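Local coordinates for protein putative aldehyde dehydrogenase (PDB 4YWE) that probably oxidises aldehydes with NAD or NADP as electron acceptor, as a member of the aldehyde dehydrogenase family, and binds calcium and magnesium ions, at residues A[182-187]-A[211-216]; A[294-299]-A[393-398]. All coordinates share one frame; numbering follows the deposited sequence.

Contact 1: A[182-187]-A[211-216]; sequences PAEDAC and TGYGHE. With CA (calcium ion), chain K; EDO (1,2-ethanediol), chain I.
Glu184 reaches across to the start of helix 214-223. Its CG sits between the backbone N and the carbonyl carbon (chi1 54°), and the chain bends again at chi2 (-89°). The two bends bring the carboxylate over the turn at Gly212 to Gly214. OE2 takes a weak hydrogen bond from Gly214 N at 3.3 Å. The same oxygen lies at the edge of the Tyr213 ring, near its plane, 3.9 Å from Tyr213 CD1. Carboxylate and ring planes stand 79° apart. Glu184 OE1 comes 3.6 Å from Gly212 O, two acceptors that do not bond. Lys181 NZ bonds to that carbonyl and forms a long, weak ion pair with OE1, which probably eases their meeting. Nearer Thr211, the contact is apolar. The methyl CG2 of Thr211 meets Cys187 SG at 3.7 Å and Pro182 CG at 4.2 Å, while its OG1 bonds to Ala44 O. Asp185 O binds a calcium ion at 2.6 Å, with Val32 and Asp99. The contact joins the loop after strand 177-182 to the glycine-containing turn after strand 207-209, probably in the cofactor-binding domain. A carboxylate facing the first turn of a helix would probably be favoured by the helix dipole.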
loop_
_atom_site.group_PDB
_atom_site.type_symbol
_atom_site.label_atom_id
_atom_site.label_comp_id
_atom_site.label_asym_id
_atom_site.label_seq_id
_atom_site.Cartn_x
_atom_site.Cartn_y
_atom_site.Cartn_z
ATOM N N PRO A 182 19.377 25.550 12.064
ATOM C CA PRO A 182 18.407 26.536 11.579
ATOM C C PRO A 182 19.085 27.792 11.034
ATOM O O PRO A 182 20.293 27.962 11.203
ATOM C CB PRO A 182 17.580 26.846 12.825
ATOM C CG PRO A 182 18.529 26.633 13.955
ATOM C CD PRO A 182 19.421 25.494 13.537
ATOM N N ALA A 183 18.309 28.657 10.388
ATOM C CA ALA A 183 18.853 29.822 9.695
ATOM C C ALA A 183 19.294 30.922 10.652
ATOM O O ALA A 183 18.629 31.193 11.650
ATOM C CB ALA A 183 17.833 30.368 8.713
ATOM N N GLU A 184 20.411 31.564 10.328
ATOM C CA GLU A 184 20.967 32.622 11.165
ATOM C C GLU A 184 20.113 33.887 11.137
ATOM O O GLU A 184 20.204 34.725 12.033
ATOM C CB GLU A 184 22.398 32.952 10.728
ATOM C CG GLU A 184 22.549 33.307 9.254
ATOM C CD GLU A 184 22.803 32.091 8.375
ATOM O OE1 GLU A 184 22.128 31.058 8.569
ATOM O OE2 GLU A 184 23.682 32.170 7.491
ATOM N N ASP A 185 19.283 34.020 10.108
ATOM C CA ASP A 185 18.444 35.205 9.963
ATOM C C ASP A 185 17.146 35.088 10.758
ATOM O O ASP A 185 16.516 36.096 11.069
ATOM C CB ASP A 185 18.145 35.462 8.485
ATOM C CG ASP A 185 19.333 36.053 7.746
ATOM O OD1 ASP A 185 19.837 37.109 8.184
ATOM O OD2 ASP A 185 19.769 35.457 6.740
ATOM N N ALA A 186 16.757 33.858 11.086
ATOM C CA ALA A 186 15.572 33.610 11.907
ATOM C C ALA A 186 15.543 32.169 12.412
ATOM O O ALA A 186 15.401 31.234 11.624
ATOM C CB ALA A 186 14.299 33.920 11.125
ATOM N N CYS A 187 15.670 31.992 13.725
ATOM C CA CYS A 187 15.677 30.651 14.301
ATOM C C CYS A 187 15.268 30.619 15.772
ATOM O O CYS A 187 15.358 29.576 16.420
ATOM C CB CYS A 187 17.061 30.018 14.150
ATOM S SG CYS A 187 18.396 30.885 15.008
ATOM N N THR A 211 22.720 26.577 16.296
ATOM C CA THR A 211 22.600 27.823 15.550
ATOM C C THR A 211 23.953 28.213 14.969
ATOM O O THR A 211 24.985 27.715 15.409
ATOM C CB THR A 211 22.075 28.970 16.432
ATOM O OG1 THR A 211 22.947 29.151 17.556
ATOM C CG2 THR A 211 20.673 28.658 16.929
ATOM N N GLY A 212 23.946 29.099 13.980
ATOM C CA GLY A 212 25.180 29.552 13.366
ATOM C C GLY A 212 25.061 29.851 11.886
ATOM O O GLY A 212 23.995 29.689 11.290
ATOM N N TYR A 213 26.164 30.292 11.289
ATOM C CA TYR A 213 26.182 30.622 9.869
ATOM C C TYR A 213 26.147 29.359 9.021
ATOM O O TYR A 213 26.635 28.308 9.435
ATOM C CB TYR A 213 27.420 31.452 9.520
ATOM C CG TYR A 213 27.429 32.836 10.128
ATOM C CD1 TYR A 213 26.470 33.776 9.775
ATOM C CD2 TYR A 213 28.406 33.207 11.042
ATOM C CE1 TYR A 213 26.477 35.044 10.325
ATOM C CE2 TYR A 213 28.422 34.474 11.596
ATOM C CZ TYR A 213 27.455 35.387 11.234
ATOM O OH TYR A 213 27.467 36.650 11.782
ATOM N N GLY A 214 25.566 29.469 7.831
ATOM C CA GLY A 214 25.511 28.353 6.907
ATOM C C GLY A 214 26.884 27.888 6.466
ATOM O O GLY A 214 27.136 26.689 6.356
ATOM N N HIS A 215 27.781 28.842 6.226
ATOM C CA HIS A 215 29.122 28.527 5.748
ATOM C C HIS A 215 30.025 28.036 6.877
ATOM O O HIS A 215 31.173 27.657 6.643
ATOM C CB HIS A 215 29.750 29.746 5.066
ATOM C CG HIS A 215 30.117 30.849 6.009
ATOM N ND1 HIS A 215 29.252 31.875 6.326
ATOM C CD2 HIS A 215 31.257 31.091 6.700
ATOM C CE1 HIS A 215 29.843 32.699 7.174
ATOM N NE2 HIS A 215 31.060 32.245 7.417
ATOM N N GLU A 216 29.505 28.044 8.100
ATOM C CA GLU A 216 30.244 27.520 9.243
ATOM C C GLU A 216 29.551 26.294 9.830
ATOM O O GLU A 216 29.970 25.161 9.589
ATOM C CB GLU A 216 30.417 28.598 10.318
ATOM C CG GLU A 216 31.424 29.679 9.955
ATOM C CD GLU A 216 31.675 30.654 11.090
ATOM O OE1 GLU A 216 30.778 30.826 11.942
ATOM O OE2 GLU A 216 32.774 31.247 11.134
HETATM CA CA CA K . 15.642 38.082 12.456
HETATM C C1 EDO I . 33.210 24.702 10.183
HETATM O O1 EDO I . 32.339 24.771 9.047
HETATM C C2 EDO I . 33.027 25.944 11.046
HETATM O O2 EDO I . 33.920 25.887 12.165
HETATM O O HOH W 1 15.771 39.269 10.341
HETATM O O HOH W 2 18.186 38.049 12.481
#

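Contact 2: A[294-299]-A[393-398]; sequences SRVLIE and PVLAAM
Val296 fills the hollow between Leu395 and Ala397. Its CG1 lies 3.6 Å from Ala397 CB and 3.7 Å from Leu395 CD2. The small alanine leaves the branched valine room to lean over the neighbouring strand. Leu395 has CG anti to its backbone nitrogen (chi1 178°), which carries its two methyls back toward strand 293-299. CD2 meets the valine, and Leu395 CD1 rests 3.6 Å from Ser294 C. On the other face, Leu297 and Met398 lie side by side and point the same way. Leu297 CD2 packs against Met398 CG at 3.6 Å, with the sulfur close behind. Ala396, on this face too, is a low spot beside the stem of Arg295.

The backbones form a parallel beta ladder, with the short axes 24° apart. Both backbone groups of Ala396 turn to strand 293-299: its N bonds to Ser294 O, and its O accepts Val296 N at 2.9 Å. Farther along, Met398 N gives a weak bond to Val296 O, and Ile298 N a nearly straight one to Met398 O. At the start of the ladder, a water donates to Ser294 O and Val394 O and bridges the strands.

Both strands are inner members of a mixed sheet, probably that of the catalytic domain of the aldehyde dehydrogenase fold. Strand 374-376 lies beyond 394-400, and strand 261-265 beyond 293-299. Helix 303-315 covers the face of Val296, where Phe314 touches Leu395, and Tyr303, Leu306 and Val307 touch Ile298. On the opposite face, Leu297 reaches Pro262, Ile264 and Phe400, while the Arg295 guanidinium bonds to the carbonyls of Lys260, Leu409 and Ala410.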
loop_
_atom_site.group_PDB
_atom_site.type_symbol
_atom_site.label_atom_id
_atom_site.label_comp_id
_atom_site.label_asym_id
_atom_site.label_seq_id
_atom_site.Cartn_x
_atom_site.Cartn_y
_atom_site.Cartn_z
ATOM N N SER A 294 4.458 33.282 -8.292
ATOM C CA SER A 294 5.146 34.467 -8.798
ATOM C C SER A 294 4.868 34.711 -10.276
ATOM O O SER A 294 5.316 35.706 -10.845
ATOM C CB SER A 294 6.652 34.336 -8.568
ATOM O OG SER A 294 7.154 33.152 -9.166
ATOM N N ARG A 295 4.139 33.793 -10.897
ATOM C CA ARG A 295 3.730 33.953 -12.287
ATOM C C ARG A 295 2.237 33.712 -12.429
ATOM O O ARG A 295 1.706 32.734 -11.900
ATOM C CB ARG A 295 4.493 32.994 -13.204
ATOM C CG ARG A 295 5.936 33.377 -13.478
ATOM C CD ARG A 295 6.559 32.417 -14.482
ATOM N NE ARG A 295 6.550 31.041 -13.995
ATOM C CZ ARG A 295 6.432 29.969 -14.774
ATOM N NH1 ARG A 295 6.304 30.109 -16.086
ATOM N NH2 ARG A 295 6.436 28.756 -14.238
ATOM N N VAL A 296 1.556 34.602 -13.142
ATOM C CA VAL A 296 0.157 34.376 -13.469
ATOM C C VAL A 296 -0.003 34.360 -14.988
ATOM O O VAL A 296 0.297 35.338 -15.675
ATOM C CB VAL A 296 -0.765 35.420 -12.797
ATOM C CG1 VAL A 296 -0.295 36.841 -13.078
ATOM C CG2 VAL A 296 -2.207 35.217 -13.237
ATOM N N LEU A 297 -0.451 33.221 -15.504
ATOM C CA LEU A 297 -0.645 33.047 -16.936
ATOM C C LEU A 297 -2.133 33.113 -17.251
ATOM O O LEU A 297 -2.903 32.256 -16.821
ATOM C CB LEU A 297 -0.051 31.717 -17.404
ATOM C CG LEU A 297 1.340 31.382 -16.859
ATOM C CD1 LEU A 297 1.786 30.002 -17.317
ATOM C CD2 LEU A 297 2.355 32.440 -17.268
ATOM N N ILE A 298 -2.531 34.136 -17.998
ATOM C CA ILE A 298 -3.943 34.394 -18.250
ATOM C C ILE A 298 -4.278 34.223 -19.725
ATOM O O ILE A 298 -3.566 34.731 -20.589
ATOM C CB ILE A 298 -4.335 35.805 -17.778
ATOM C CG1 ILE A 298 -3.708 36.112 -16.418
ATOM C CG2 ILE A 298 -5.848 35.945 -17.728
ATOM C CD1 ILE A 298 -3.758 37.579 -16.041
ATOM N N GLU A 299 -5.365 33.513 -20.011
ATOM C CA GLU A 299 -5.841 33.382 -21.382
ATOM C C GLU A 299 -6.145 34.769 -21.939
ATOM O O GLU A 299 -6.602 35.648 -21.209
ATOM C CB GLU A 299 -7.079 32.485 -21.446
ATOM C CG GLU A 299 -7.578 32.214 -22.856
ATOM C CD GLU A 299 -8.746 31.249 -22.885
ATOM O OE1 GLU A 299 -9.042 30.638 -21.836
ATOM O OE2 GLU A 299 -9.370 31.102 -23.957
ATOM N N PRO A 393 7.601 40.047 -3.056
ATOM C CA PRO A 393 6.175 40.129 -3.381
ATOM C C PRO A 393 5.936 40.635 -4.801
ATOM O O PRO A 393 5.193 41.594 -4.999
ATOM C CB PRO A 393 5.649 41.119 -2.346
ATOM C CG PRO A 393 6.803 42.044 -2.122
ATOM C CD PRO A 393 8.055 41.211 -2.272
ATOM N N VAL A 394 6.562 39.988 -5.779
ATOM C CA VAL A 394 6.499 40.441 -7.161
ATOM C C VAL A 394 5.785 39.418 -8.033
ATOM O O VAL A 394 6.204 38.264 -8.125
ATOM C CB VAL A 394 7.908 40.727 -7.710
ATOM C CG1 VAL A 394 7.820 41.352 -9.094
ATOM C CG2 VAL A 394 8.672 41.633 -6.759
ATOM N N LEU A 395 4.707 39.848 -8.679
ATOM C CA LEU A 395 3.939 38.968 -9.551
ATOM C C LEU A 395 4.149 39.333 -11.016
ATOM O O LEU A 395 3.962 40.482 -11.410
ATOM C CB LEU A 395 2.450 39.029 -9.202
ATOM C CG LEU A 395 1.525 38.182 -10.077
ATOM C CD1 LEU A 395 1.905 36.710 -9.995
ATOM C CD2 LEU A 395 0.071 38.388 -9.682
ATOM N N ALA A 396 4.541 38.348 -11.817
ATOM C CA ALA A 396 4.748 38.558 -13.246
ATOM C C ALA A 396 3.543 38.061 -14.036
ATOM O O ALA A 396 3.159 36.895 -13.931
ATOM C CB ALA A 396 6.017 37.861 -13.712
ATOM N N ALA A 397 2.951 38.949 -14.827
ATOM C CA ALA A 397 1.757 38.612 -15.594
ATOM C C ALA A 397 2.033 38.604 -17.093
ATOM O O ALA A 397 2.752 39.460 -17.609
ATOM C CB ALA A 397 0.632 39.584 -15.269
ATOM N N MET A 398 1.451 37.628 -17.783
ATOM C CA MET A 398 1.577 37.507 -19.232
ATOM C C MET A 398 0.423 36.665 -19.769
ATOM O O MET A 398 -0.245 35.966 -19.007
ATOM C CB MET A 398 2.918 36.878 -19.610
ATOM C CG MET A 398 3.064 35.436 -19.156
ATOM S SD MET A 398 4.747 34.812 -19.319
ATOM C CE MET A 398 5.567 35.691 -17.990
HETATM O O HOH W 3 7.825 37.132 -10.488
#

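Overall arrangement
The two contacts share no strand or helix. Their centres are 32 Å apart, and their nearest atoms about 16 Å. Contact 1 is only partly buried and joins the loop after strand 177-182 to the turn and first residues of helix 214-223, which follow strand 207-209. Contact 2 is fully buried and pairs two inner strands of another sheet. The chemistry follows the place. In contact 1 one weak bond, from a backbone N-H to a carboxylate, is the only hydrogen bond between the segments. The next residue of that loop holds a calcium ion, away from the carboxylate. Contact 2 relies on backbone bonds and fitted apolar side chains. It buries more surface, 421 against 266 Å².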